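Local coordinates for branched-chain alpha-ketoacid decarboxylase (Lactococcus lactis, PDB 2VBF), which probably decarboxylates branched-chain and aromatic alpha-keto acids to aldehydes, using thiamine diphosphate and a magnesium ion as cofactors, at residues Thr261-Lys266 with Thr402-Ala407; Pro274-Ile279 with Thr409-Ser414; Arg381-Val386 with Leu447-Asp452. One frame throughout, in Å; residues are numbered along the deposited sequence. Where two conformers were deposited one is given.

How the contacts relate
Along the chain the first segments come in order, 261-266, 274-279 and 381-386, and the second follow in the same order, 402-407, 409-414 and 447-452, so all three contacts cross and none nests inside another. Contacts 1 and 2 close loops of 135 and 129 intervening residues and join the central domain to the C-terminal thiamine diphosphate-binding domain. Contact 3 closes a shorter loop of 60 residues, laying helix 379-389 against strand 445-451. Lys266 of contact 1 reaches the carbonyl oxygen of Ile410 in contact 2, and Ser403 of contact 1 packs on Trp383 and Phe449 of contact 3. Contacts 1 and 3 both touch the cofactor.

Contact 1 (Thr261-Lys266 with Thr402-Ala407); sequences TLNFGK and TSFFGA. With TPP (thiamine diphosphate), chain F.
Asn263 opens a type II beta turn, running to Lys266, that faces helix 402-407 and the ring of Phe404; the backbones come nearest between Asn263 CA and Phe405 CA, 9.0 Å apart. The turn follows strand 259-261 of the central domain, while the helix belongs to the C-terminal thiamine diphosphate-binding domain, so this is a buried joint between two domains of the enzyme. The rim of the Phe404 ring meets the flat side of the Asn263 amide, with CZ standing 3.6 Å from CG and almost as near to CB and OD1. The two planes are 73° apart. Asn263 CG sits between the backbone N and the carbonyl carbon (chi1 63°), which turns the amide toward the helix, and a hydrogen bond from ND2 to Ser309 O fixes its rotation. On the side of the ring nearer its own backbone, Phe404 CD2 lies 3.9 Å above the centre of the Phe405 ring. Lys266 runs out extended and bends only at its last torsion. Its CE passes 4.0 Å from Ala407 O, while NZ is held by a salt bridge to Glu271 and by hydrogen bonds to Ser408 O and Ile410 O. At the other end of the helix the diphosphate is gripped at the first turn: Thr402 N bonds to O1B (3.2 Å) and O2B (3.3 Å), and Thr402 OG1 gives O2B a shorter bond of 2.7 Å.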
loop_
_atom_site.group_PDB
_atom_site.type_symbol
_atom_site.label_atom_id
_atom_site.label_comp_id
_atom_site.label_asym_id
_atom_site.label_seq_id
_atom_site.Cartn_x
_atom_site.Cartn_y
_atom_site.Cartn_z
ATOM N N THR A 261 8.861 -28.471 -13.223
ATOM C CA THR A 261 8.854 -27.411 -12.222
ATOM C C THR A 261 7.480 -27.377 -11.571
ATOM O O THR A 261 6.495 -27.894 -12.114
ATOM C CB THR A 261 9.171 -26.002 -12.813
ATOM O OG1 THR A 261 8.029 -25.492 -13.515
ATOM C CG2 THR A 261 10.372 -26.053 -13.759
ATOM N N LEU A 262 7.413 -26.769 -10.397
ATOM C CA LEU A 262 6.121 -26.396 -9.819
ATOM C C LEU A 262 5.652 -25.142 -10.555
ATOM O O LEU A 262 6.393 -24.559 -11.360
ATOM C CB LEU A 262 6.260 -26.104 -8.320
ATOM C CG LEU A 262 6.943 -27.149 -7.435
ATOM C CD1 LEU A 262 6.867 -26.699 -5.982
ATOM C CD2 LEU A 262 6.328 -28.520 -7.611
ATOM N N ASN A 263 4.441 -24.682 -10.261
ATOM C CA ASN A 263 4.017 -23.378 -10.770
ATOM C C ASN A 263 4.708 -22.219 -10.012
ATOM O O ASN A 263 4.692 -21.079 -10.478
ATOM C CB ASN A 263 2.488 -23.250 -10.797
ATOM C CG ASN A 263 1.851 -23.318 -9.417
ATOM O OD1 ASN A 263 2.420 -22.853 -8.424
ATOM N ND2 ASN A 263 0.649 -23.880 -9.358
ATOM N N PHE A 264 5.318 -22.544 -8.867
ATOM C CA PHE A 264 6.155 -21.630 -8.075
ATOM C C PHE A 264 7.576 -21.890 -8.559
ATOM O O PHE A 264 8.202 -22.872 -8.173
ATOM C CB PHE A 264 6.011 -21.968 -6.590
ATOM C CG PHE A 264 6.759 -21.063 -5.627
ATOM C CD1 PHE A 264 7.137 -19.764 -5.951
ATOM C CD2 PHE A 264 7.007 -21.523 -4.340
ATOM C CE1 PHE A 264 7.783 -18.950 -4.999
ATOM C CE2 PHE A 264 7.650 -20.735 -3.389
ATOM C CZ PHE A 264 8.046 -19.449 -3.718
ATOM N N GLY A 265 8.049 -21.008 -9.427
ATOM C CA GLY A 265 9.278 -21.220 -10.156
ATOM C C GLY A 265 9.079 -21.638 -11.604
ATOM O O GLY A 265 10.031 -22.083 -12.235
ATOM N N LYS A 266 7.872 -21.468 -12.156
ATOM C CA LYS A 266 7.647 -21.766 -13.565
ATOM C C LYS A 266 8.604 -20.928 -14.419
ATOM O O LYS A 266 8.745 -19.733 -14.189
ATOM C CB LYS A 266 6.200 -21.487 -13.966
ATOM C CG LYS A 266 5.884 -21.813 -15.423
ATOM C CD LYS A 266 4.395 -21.688 -15.720
ATOM C CE LYS A 266 4.100 -21.890 -17.191
ATOM N NZ LYS A 266 4.135 -23.342 -17.598
ATOM N N THR A 402 -8.248 -16.559 -12.077
ATOM C CA THR A 402 -8.356 -17.460 -13.229
ATOM C C THR A 402 -7.104 -17.385 -14.102
ATOM O O THR A 402 -6.689 -18.399 -14.650
ATOM C CB THR A 402 -9.634 -17.205 -14.065
ATOM O OG1 THR A 402 -9.600 -15.904 -14.664
ATOM C CG2 THR A 402 -10.878 -17.362 -13.196
ATOM N N SER A 403 -6.517 -16.197 -14.222
ATOM C CA SER A 403 -5.320 -16.009 -15.073
ATOM C C SER A 403 -4.144 -16.907 -14.656
ATOM O O SER A 403 -3.590 -17.643 -15.481
ATOM C CB SER A 403 -4.881 -14.551 -15.088
ATOM O OG SER A 403 -5.812 -13.704 -15.731
ATOM N N PHE A 404 -3.761 -16.861 -13.381
ATOM C CA PHE A 404 -2.648 -17.697 -12.922
ATOM C C PHE A 404 -2.947 -19.171 -13.125
ATOM O O PHE A 404 -2.115 -19.897 -13.662
ATOM C CB PHE A 404 -2.297 -17.451 -11.452
ATOM C CG PHE A 404 -1.169 -18.316 -10.964
ATOM C CD1 PHE A 404 0.133 -17.980 -11.248
ATOM C CD2 PHE A 404 -1.418 -19.490 -10.269
ATOM C CE1 PHE A 404 1.179 -18.773 -10.815
ATOM C CE2 PHE A 404 -0.381 -20.284 -9.824
ATOM C CZ PHE A 404 0.923 -19.936 -10.112
ATOM N N PHE A 405 -4.121 -19.623 -12.702
ATOM C CA PHE A 405 -4.420 -21.052 -12.778
ATOM C C PHE A 405 -4.573 -21.566 -14.213
ATOM O O PHE A 405 -4.168 -22.686 -14.508
ATOM C CB PHE A 405 -5.589 -21.404 -11.870
ATOM C CG PHE A 405 -5.247 -21.240 -10.423
ATOM C CD1 PHE A 405 -4.335 -22.101 -9.820
ATOM C CD2 PHE A 405 -5.771 -20.196 -9.681
ATOM C CE1 PHE A 405 -3.976 -21.942 -8.481
ATOM C CE2 PHE A 405 -5.425 -20.035 -8.342
ATOM C CZ PHE A 405 -4.518 -20.905 -7.744
ATOM N N GLY A 406 -5.077 -20.719 -15.105
ATOM C CA GLY A 406 -5.101 -21.030 -16.532
ATOM C C GLY A 406 -3.742 -20.985 -17.210
ATOM O O GLY A 406 -3.353 -21.930 -17.916
ATOM N N ALA A 407 -3.022 -19.883 -17.014
ATOM C CA ALA A 407 -1.758 -19.676 -17.711
ATOM C C ALA A 407 -0.664 -20.618 -17.193
ATOM O O ALA A 407 0.281 -20.927 -17.922
ATOM C CB ALA A 407 -1.311 -18.226 -17.592
HETATM N "N1'" TPP F . -5.893 -8.733 -1.329
HETATM C "C2'" TPP F . -4.604 -8.899 -1.764
HETATM C CM2 TPP F . -3.656 -7.735 -1.694
HETATM N "N3'" TPP F . -4.207 -10.124 -2.239
HETATM C "C4'" TPP F . -5.083 -11.187 -2.281
HETATM N "N4'" TPP F . -4.652 -12.344 -2.728
HETATM C "C5'" TPP F . -6.408 -11.021 -1.864
HETATM C "C6'" TPP F . -6.810 -9.782 -1.381
HETATM C "C7'" TPP F . -7.406 -12.155 -1.928
HETATM N N3 TPP F . -7.731 -12.530 -3.301
HETATM C C2 TPP F . -7.167 -13.562 -4.030
HETATM S S1 TPP F . -7.726 -13.762 -5.534
HETATM C C5 TPP F . -8.768 -12.540 -5.305
HETATM C C4 TPP F . -8.697 -11.935 -4.050
HETATM C CM4 TPP F . -9.555 -10.788 -3.588
HETATM C C6 TPP F . -9.713 -12.196 -6.439
HETATM C C7 TPP F . -9.029 -11.784 -7.734
HETATM O O7 TPP F . -10.061 -11.482 -8.641
HETATM P PA TPP F . -9.770 -11.166 -10.176
HETATM O O1A TPP F . -8.497 -10.366 -10.341
HETATM O O2A TPP F . -10.980 -10.440 -10.734
HETATM O O3A TPP F . -9.500 -12.636 -10.794
HETATM P PB TPP F . -10.586 -13.676 -11.409
HETATM O O1B TPP F . -10.484 -14.919 -10.572
HETATM O O2B TPP F . -10.114 -13.958 -12.807
HETATM O O3B TPP F . -11.963 -13.073 -11.400
#

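Contact 2 (Pro274-Ile279 with Thr409-Ser414); sequences PSFLGI and TIFLKS
Phe411 reaches from the loop 409-414 to strand 276-279, where its ring meets the ring of Phe276 and the backbone at Leu277 and Gly278. The main chains stay well apart, with 7.1 Å between Gly278 CA and Phe411 CA, and the phenylalanine side chains bridge the interval. Phe276 points toward the loop, its CG anti to the backbone N and beside the carbonyl carbon (chi1 176°). Phe411 starts off at an angle to the strand, but with CG beside its own backbone N (chi1 -77°) the ring swings over to it. The two rings meet rim to rim, planes 80° apart and centroids 5.8 Å apart, and neither lies over the face of the other. The bonds CD2-CE2 of Phe276 and CD1-CE1 of Phe411 do the touching, closest at 3.7 Å from CE2 to CE1. The far tip of the Phe411 ring turns to the strand backbone: Leu277 O lies near the ring plane, 3.6 Å from CZ, so that an aromatic C-H faces the carbonyl oxygen.

Gly278 CA packs against the same end of the ring at 3.8 Å from Phe411 CE1. A beta carbon here would press on CZ, and the positive phi, which would jam it against the preceding carbonyl oxygen, also suits glycine. Gly278 N sits 3.4 Å above the plane of the Phe276 ring, toward its rim. Leu277 points the other way, onto helix 287-295, and Phe411 N is bonded to Glu387 OE2. The arrangement is a domain interface: an outermost strand of the central-domain sheet, whose parallel part has the Rossmann-like order 3-2-1-4-5, meets the loop that leads into strand 417-419 at the margin of the C-terminal parallel sheet.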
loop_
_atom_site.group_PDB
_atom_site.type_symbol
_atom_site.label_atom_id
_atom_site.label_comp_id
_atom_site.label_asym_id
_atom_site.label_seq_id
_atom_site.Cartn_x
_atom_site.Cartn_y
_atom_site.Cartn_z
ATOM N N PRO A 274 13.105 -31.050 -24.888
ATOM C CA PRO A 274 12.386 -32.295 -25.108
ATOM C C PRO A 274 12.130 -33.080 -23.821
ATOM O O PRO A 274 11.143 -33.799 -23.751
ATOM C CB PRO A 274 13.304 -33.082 -26.066
ATOM C CG PRO A 274 14.616 -32.464 -25.949
ATOM C CD PRO A 274 14.396 -31.027 -25.596
ATOM N N SER A 275 12.994 -32.912 -22.817
ATOM C CA SER A 275 12.858 -33.618 -21.538
ATOM C C SER A 275 12.015 -32.869 -20.489
ATOM O O SER A 275 11.844 -33.379 -19.386
ATOM C CB SER A 275 14.235 -33.925 -20.948
ATOM O OG SER A 275 14.881 -32.751 -20.514
ATOM N N PHE A 276 11.493 -31.686 -20.828
ATOM C CA PHE A 276 10.578 -30.971 -19.924
ATOM C C PHE A 276 9.206 -31.645 -19.972
ATOM O O PHE A 276 8.597 -31.766 -21.050
ATOM C CB PHE A 276 10.471 -29.470 -20.260
ATOM C CG PHE A 276 9.462 -28.739 -19.410
ATOM C CD1 PHE A 276 9.756 -28.421 -18.092
ATOM C CD2 PHE A 276 8.211 -28.398 -19.911
ATOM C CE1 PHE A 276 8.822 -27.775 -17.276
ATOM C CE2 PHE A 276 7.271 -27.745 -19.100
ATOM C CZ PHE A 276 7.585 -27.437 -17.783
ATOM N N LEU A 277 8.723 -32.077 -18.803
ATOM C CA LEU A 277 7.507 -32.882 -18.681
ATOM C C LEU A 277 6.230 -32.036 -18.605
ATOM O O LEU A 277 5.190 -32.429 -19.113
ATOM C CB LEU A 277 7.586 -33.791 -17.438
ATOM C CG LEU A 277 8.739 -34.805 -17.377
ATOM C CD1 LEU A 277 8.774 -35.550 -16.032
ATOM C CD2 LEU A 277 8.647 -35.799 -18.527
ATOM N N GLY A 278 6.324 -30.864 -17.988
ATOM C CA GLY A 278 5.156 -30.088 -17.618
ATOM C C GLY A 278 5.288 -29.632 -16.176
ATOM O O GLY A 278 6.352 -29.777 -15.550
ATOM N N ILE A 279 4.201 -29.074 -15.658
ATOM C CA ILE A 279 4.138 -28.575 -14.296
ATOM C C ILE A 279 3.588 -29.640 -13.342
ATOM O O ILE A 279 2.482 -30.160 -13.541
ATOM C CB ILE A 279 3.223 -27.341 -14.213
ATOM C CG1 ILE A 279 3.718 -26.241 -15.146
ATOM C CG2 ILE A 279 3.100 -26.850 -12.774
ATOM C CD1 ILE A 279 5.089 -25.676 -14.800
ATOM N N THR A 409 -0.388 -23.728 -16.651
ATOM C CA THR A 409 -0.177 -25.044 -17.300
ATOM C C THR A 409 0.161 -24.969 -18.793
ATOM O O THR A 409 0.318 -26.009 -19.439
ATOM C CB THR A 409 -1.384 -25.981 -17.106
ATOM O OG1 THR A 409 -2.579 -25.279 -17.452
ATOM C CG2 THR A 409 -1.447 -26.481 -15.651
ATOM N N ILE A 410 0.307 -23.762 -19.331
ATOM C CA ILE A 410 0.671 -23.636 -20.744
ATOM C C ILE A 410 2.165 -23.942 -20.942
ATOM O O ILE A 410 3.018 -23.584 -20.127
ATOM C CB ILE A 410 0.241 -22.269 -21.371
ATOM C CG1 ILE A 410 1.209 -21.135 -21.025
ATOM C CG2 ILE A 410 -1.193 -21.916 -20.976
ATOM C CD1 ILE A 410 2.239 -20.884 -22.103
ATOM N N PHE A 411 2.461 -24.667 -22.024
ATOM C CA PHE A 411 3.847 -24.962 -22.384
ATOM C C PHE A 411 4.408 -23.756 -23.098
ATOM O O PHE A 411 3.882 -23.325 -24.129
ATOM C CB PHE A 411 3.964 -26.204 -23.276
ATOM C CG PHE A 411 3.820 -27.489 -22.529
ATOM C CD1 PHE A 411 4.934 -28.155 -22.036
ATOM C CD2 PHE A 411 2.573 -28.029 -22.290
ATOM C CE1 PHE A 411 4.812 -29.340 -21.337
ATOM C CE2 PHE A 411 2.440 -29.231 -21.577
ATOM C CZ PHE A 411 3.565 -29.886 -21.108
ATOM N N LEU A 412 5.462 -23.195 -22.523
ATOM C CA LEU A 412 6.107 -22.038 -23.091
ATOM C C LEU A 412 7.033 -22.491 -24.200
ATOM O O LEU A 412 7.555 -23.617 -24.183
ATOM C CB LEU A 412 6.919 -21.289 -22.035
ATOM C CG LEU A 412 6.119 -20.784 -20.828
ATOM C CD1 LEU A 412 7.061 -20.249 -19.757
ATOM C CD2 LEU A 412 5.109 -19.733 -21.255
ATOM N N LYS A 413 7.242 -21.587 -25.146
ATOM C CA LYS A 413 8.160 -21.823 -26.247
ATOM C C LYS A 413 9.578 -21.455 -25.862
ATOM O O LYS A 413 9.859 -21.005 -24.741
ATOM C CB LYS A 413 7.673 -21.070 -27.488
ATOM C CG LYS A 413 6.270 -21.523 -27.867
ATOM C CD LYS A 413 5.870 -21.179 -29.270
ATOM C CE LYS A 413 4.559 -21.874 -29.644
ATOM N NZ LYS A 413 3.459 -21.673 -28.648
ATOM N N SER A 414 10.498 -21.670 -26.789
ATOM C CA SER A 414 11.902 -21.452 -26.516
ATOM C C SER A 414 12.200 -20.018 -26.056
ATOM O O SER A 414 11.622 -19.061 -26.580
ATOM C CB SER A 414 12.697 -21.766 -27.778
ATOM O OG SER A 414 12.266 -20.928 -28.827
#

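Contact 3 (Arg381-Val386 with Leu447-Asp452); sequences RLWQAV and LLFIGD. With MG (magnesium ion), chain E; TPP (thiamine diphosphate), chain F.
Phe449, which packs on Trp383 and Val386 of helix 379-389, stands on strand 445-451 two residues before Gly451, which with Asp452 starts the Gly-Asp-Gly motif by which thiamine diphosphate enzymes hold metal and diphosphate. Trp383 and Phe449 make a T-shaped pair: the CZ3-CH2 edge of the indole comes over one face of the phenyl ring, toward its rim, with CZ3 3.6 Å from CD1, planes at 71° and centroids 5.1 Å apart. The indole is fixed by a hydrogen bond from NE1 to Gln379 OE1. With CG1 of Val386 anti to the backbone N (chi1 173°) and CG2 anti to the carbonyl carbon, both methyls meet the far end of the ring, CG2 at 3.5 Å and CG1 at 3.6 Å from Phe449 CZ. An alanine in place of Phe449 would remove this ring, which would probably leave the indole edge and both valine methyls facing a gap between helix and sheet. Farther along, Asp452 OD1 binds the magnesium ion at 2.0 Å, beside O2A and O3B of the cofactor, a water, Asn479 and Gly481. Strand 445-451 lies between strands 394-398 and 473-478, where Phe475 meets the Phe449 ring nearly parallel, while helix 379-389 packs against helix 402-407 through Trp383 and against Phe528 of helix 525-537 through Leu382 and Val386.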
loop_
_atom_site.group_PDB
_atom_site.type_symbol
_atom_site.label_atom_id
_atom_site.label_comp_id
_atom_site.label_asym_id
_atom_site.label_seq_id
_atom_site.Cartn_x
_atom_site.Cartn_y
_atom_site.Cartn_z
ATOM N N ARG A 381 -10.808 -22.671 -23.308
ATOM C CA ARG A 381 -10.413 -22.328 -24.676
ATOM C C ARG A 381 -9.452 -21.144 -24.739
ATOM O O ARG A 381 -8.554 -21.115 -25.583
ATOM C CB ARG A 381 -11.654 -22.049 -25.540
ATOM C CG ARG A 381 -12.556 -23.266 -25.715
ATOM C CD ARG A 381 -12.002 -24.243 -26.750
ATOM N NE ARG A 381 -12.045 -23.675 -28.095
ATOM C CZ ARG A 381 -11.561 -24.271 -29.178
ATOM N NH1 ARG A 381 -10.969 -25.453 -29.088
ATOM N NH2 ARG A 381 -11.656 -23.668 -30.354
ATOM N N LEU A 382 -9.642 -20.161 -23.851
ATOM C CA LEU A 382 -8.747 -19.019 -23.780
ATOM C C LEU A 382 -7.304 -19.478 -23.594
ATOM O O LEU A 382 -6.412 -19.024 -24.316
ATOM C CB LEU A 382 -9.140 -18.070 -22.638
ATOM C CG LEU A 382 -8.173 -16.926 -22.311
ATOM C CD1 LEU A 382 -7.909 -16.005 -23.497
ATOM C CD2 LEU A 382 -8.690 -16.093 -21.134
ATOM N N TRP A 383 -7.069 -20.371 -22.629
ATOM C CA TRP A 383 -5.676 -20.751 -22.310
ATOM C C TRP A 383 -5.093 -21.658 -23.395
ATOM O O TRP A 383 -3.896 -21.616 -23.642
ATOM C CB TRP A 383 -5.539 -21.321 -20.890
ATOM C CG TRP A 383 -6.110 -20.347 -19.921
ATOM C CD1 TRP A 383 -7.222 -20.516 -19.165
ATOM C CD2 TRP A 383 -5.679 -18.995 -19.713
ATOM N NE1 TRP A 383 -7.492 -19.368 -18.459
ATOM C CE2 TRP A 383 -6.563 -18.419 -18.777
ATOM C CE3 TRP A 383 -4.624 -18.219 -20.213
ATOM C CZ2 TRP A 383 -6.422 -17.110 -18.327
ATOM C CZ3 TRP A 383 -4.485 -16.908 -19.761
ATOM C CH2 TRP A 383 -5.379 -16.371 -18.825
ATOM N N GLN A 384 -5.949 -22.448 -24.047
ATOM C CA GLN A 384 -5.537 -23.229 -25.228
ATOM C C GLN A 384 -5.061 -22.280 -26.326
ATOM O O GLN A 384 -4.017 -22.500 -26.956
ATOM C CB GLN A 384 -6.702 -24.086 -25.736
ATOM C CG GLN A 384 -6.312 -25.124 -26.794
ATOM C CD GLN A 384 -7.509 -25.739 -27.491
ATOM O OE1 GLN A 384 -8.640 -25.623 -27.028
ATOM N NE2 GLN A 384 -7.263 -26.385 -28.627
ATOM N N ALA A 385 -5.824 -21.213 -26.548
ATOM C CA ALA A 385 -5.472 -20.191 -27.525
ATOM C C ALA A 385 -4.157 -19.487 -27.191
ATOM O O ALA A 385 -3.312 -19.304 -28.065
ATOM C CB ALA A 385 -6.597 -19.174 -27.658
ATOM N N VAL A 386 -3.981 -19.094 -25.925
ATOM C CA VAL A 386 -2.745 -18.429 -25.500
ATOM C C VAL A 386 -1.537 -19.358 -25.693
ATOM O O VAL A 386 -0.493 -18.920 -26.181
ATOM C CB VAL A 386 -2.818 -17.913 -24.036
ATOM C CG1 VAL A 386 -1.461 -17.394 -23.590
ATOM C CG2 VAL A 386 -3.873 -16.817 -23.898
ATOM N N LEU A 447 3.422 -10.401 -22.166
ATOM C CA LEU A 447 1.995 -10.628 -22.241
ATOM C C LEU A 447 1.476 -10.757 -20.809
ATOM O O LEU A 447 1.874 -11.671 -20.085
ATOM C CB LEU A 447 1.706 -11.911 -23.018
ATOM C CG LEU A 447 1.788 -11.818 -24.553
ATOM C CD1 LEU A 447 3.203 -11.540 -25.048
ATOM C CD2 LEU A 447 1.251 -13.090 -25.157
ATOM N N LEU A 448 0.619 -9.813 -20.408
ATOM C CA LEU A 448 0.002 -9.788 -19.075
ATOM C C LEU A 448 -1.437 -10.272 -19.102
ATOM O O LEU A 448 -2.233 -9.796 -19.901
ATOM C CB LEU A 448 0.012 -8.366 -18.514
ATOM C CG LEU A 448 -0.712 -8.126 -17.184
ATOM C CD1 LEU A 448 -0.042 -8.931 -16.056
ATOM C CD2 LEU A 448 -0.768 -6.652 -16.853
ATOM N N PHE A 449 -1.751 -11.185 -18.189
ATOM C CA PHE A 449 -3.106 -11.613 -17.938
ATOM C C PHE A 449 -3.439 -11.263 -16.498
ATOM O O PHE A 449 -2.879 -11.847 -15.562
ATOM C CB PHE A 449 -3.242 -13.108 -18.183
ATOM C CG PHE A 449 -2.924 -13.499 -19.609
ATOM C CD1 PHE A 449 -3.911 -13.471 -20.582
ATOM C CD2 PHE A 449 -1.634 -13.826 -19.977
ATOM C CE1 PHE A 449 -3.618 -13.797 -21.897
ATOM C CE2 PHE A 449 -1.338 -14.156 -21.293
ATOM C CZ PHE A 449 -2.334 -14.138 -22.249
ATOM N N ILE A 450 -4.336 -10.295 -16.344
ATOM C CA ILE A 450 -4.745 -9.793 -15.037
ATOM C C ILE A 450 -6.271 -9.683 -14.969
ATOM O O ILE A 450 -6.920 -9.298 -15.944
ATOM C CB ILE A 450 -4.051 -8.445 -14.717
ATOM C CG1 ILE A 450 -4.355 -8.009 -13.275
ATOM C CG2 ILE A 450 -4.443 -7.339 -15.717
ATOM C CD1 ILE A 450 -3.465 -6.856 -12.798
ATOM N N GLY A 451 -6.843 -10.049 -13.824
ATOM C CA GLY A 451 -8.270 -9.966 -13.623
ATOM C C GLY A 451 -8.733 -8.531 -13.403
ATOM O O GLY A 451 -7.960 -7.657 -13.001
ATOM N N ASP A 452 -10.010 -8.288 -13.677
ATOM C CA ASP A 452 -10.632 -7.016 -13.361
ATOM C C ASP A 452 -10.452 -6.590 -11.896
ATOM O O ASP A 452 -10.066 -5.454 -11.621
ATOM C CB ASP A 452 -12.127 -7.010 -13.754
ATOM C CG ASP A 452 -12.933 -8.215 -13.230
ATOM O OD1 ASP A 452 -12.402 -9.240 -12.738
ATOM O OD2 ASP A 452 -14.168 -8.136 -13.346
HETATM MG MG MG E . -12.419 -11.103 -12.091
HETATM N "N1'" TPP F . -5.893 -8.733 -1.329
HETATM C "C2'" TPP F . -4.604 -8.899 -1.764
HETATM C CM2 TPP F . -3.656 -7.735 -1.694
HETATM N "N3'" TPP F . -4.207 -10.124 -2.239
HETATM C "C4'" TPP F . -5.083 -11.187 -2.281
HETATM N "N4'" TPP F . -4.652 -12.344 -2.728
HETATM C "C5'" TPP F . -6.408 -11.021 -1.864
HETATM C "C6'" TPP F . -6.810 -9.782 -1.381
HETATM C "C7'" TPP F . -7.406 -12.155 -1.928
HETATM N N3 TPP F . -7.731 -12.530 -3.301
HETATM C C2 TPP F . -7.167 -13.562 -4.030
HETATM S S1 TPP F . -7.726 -13.762 -5.534
HETATM C C5 TPP F . -8.768 -12.540 -5.305
HETATM C C4 TPP F . -8.697 -11.935 -4.050
HETATM C CM4 TPP F . -9.555 -10.788 -3.588
HETATM C C6 TPP F . -9.713 -12.196 -6.439
HETATM C C7 TPP F . -9.029 -11.784 -7.734
HETATM O O7 TPP F . -10.061 -11.482 -8.641
HETATM P PA TPP F . -9.770 -11.166 -10.176
HETATM O O1A TPP F . -8.497 -10.366 -10.341
HETATM O O2A TPP F . -10.980 -10.440 -10.734
HETATM O O3A TPP F . -9.500 -12.636 -10.794
HETATM P PB TPP F . -10.586 -13.676 -11.409
HETATM O O1B TPP F . -10.484 -14.919 -10.572
HETATM O O2B TPP F . -10.114 -13.958 -12.807
HETATM O O3B TPP F . -11.963 -13.073 -11.400
HETATM O O HOH W 1 -10.986 -11.472 -13.605
#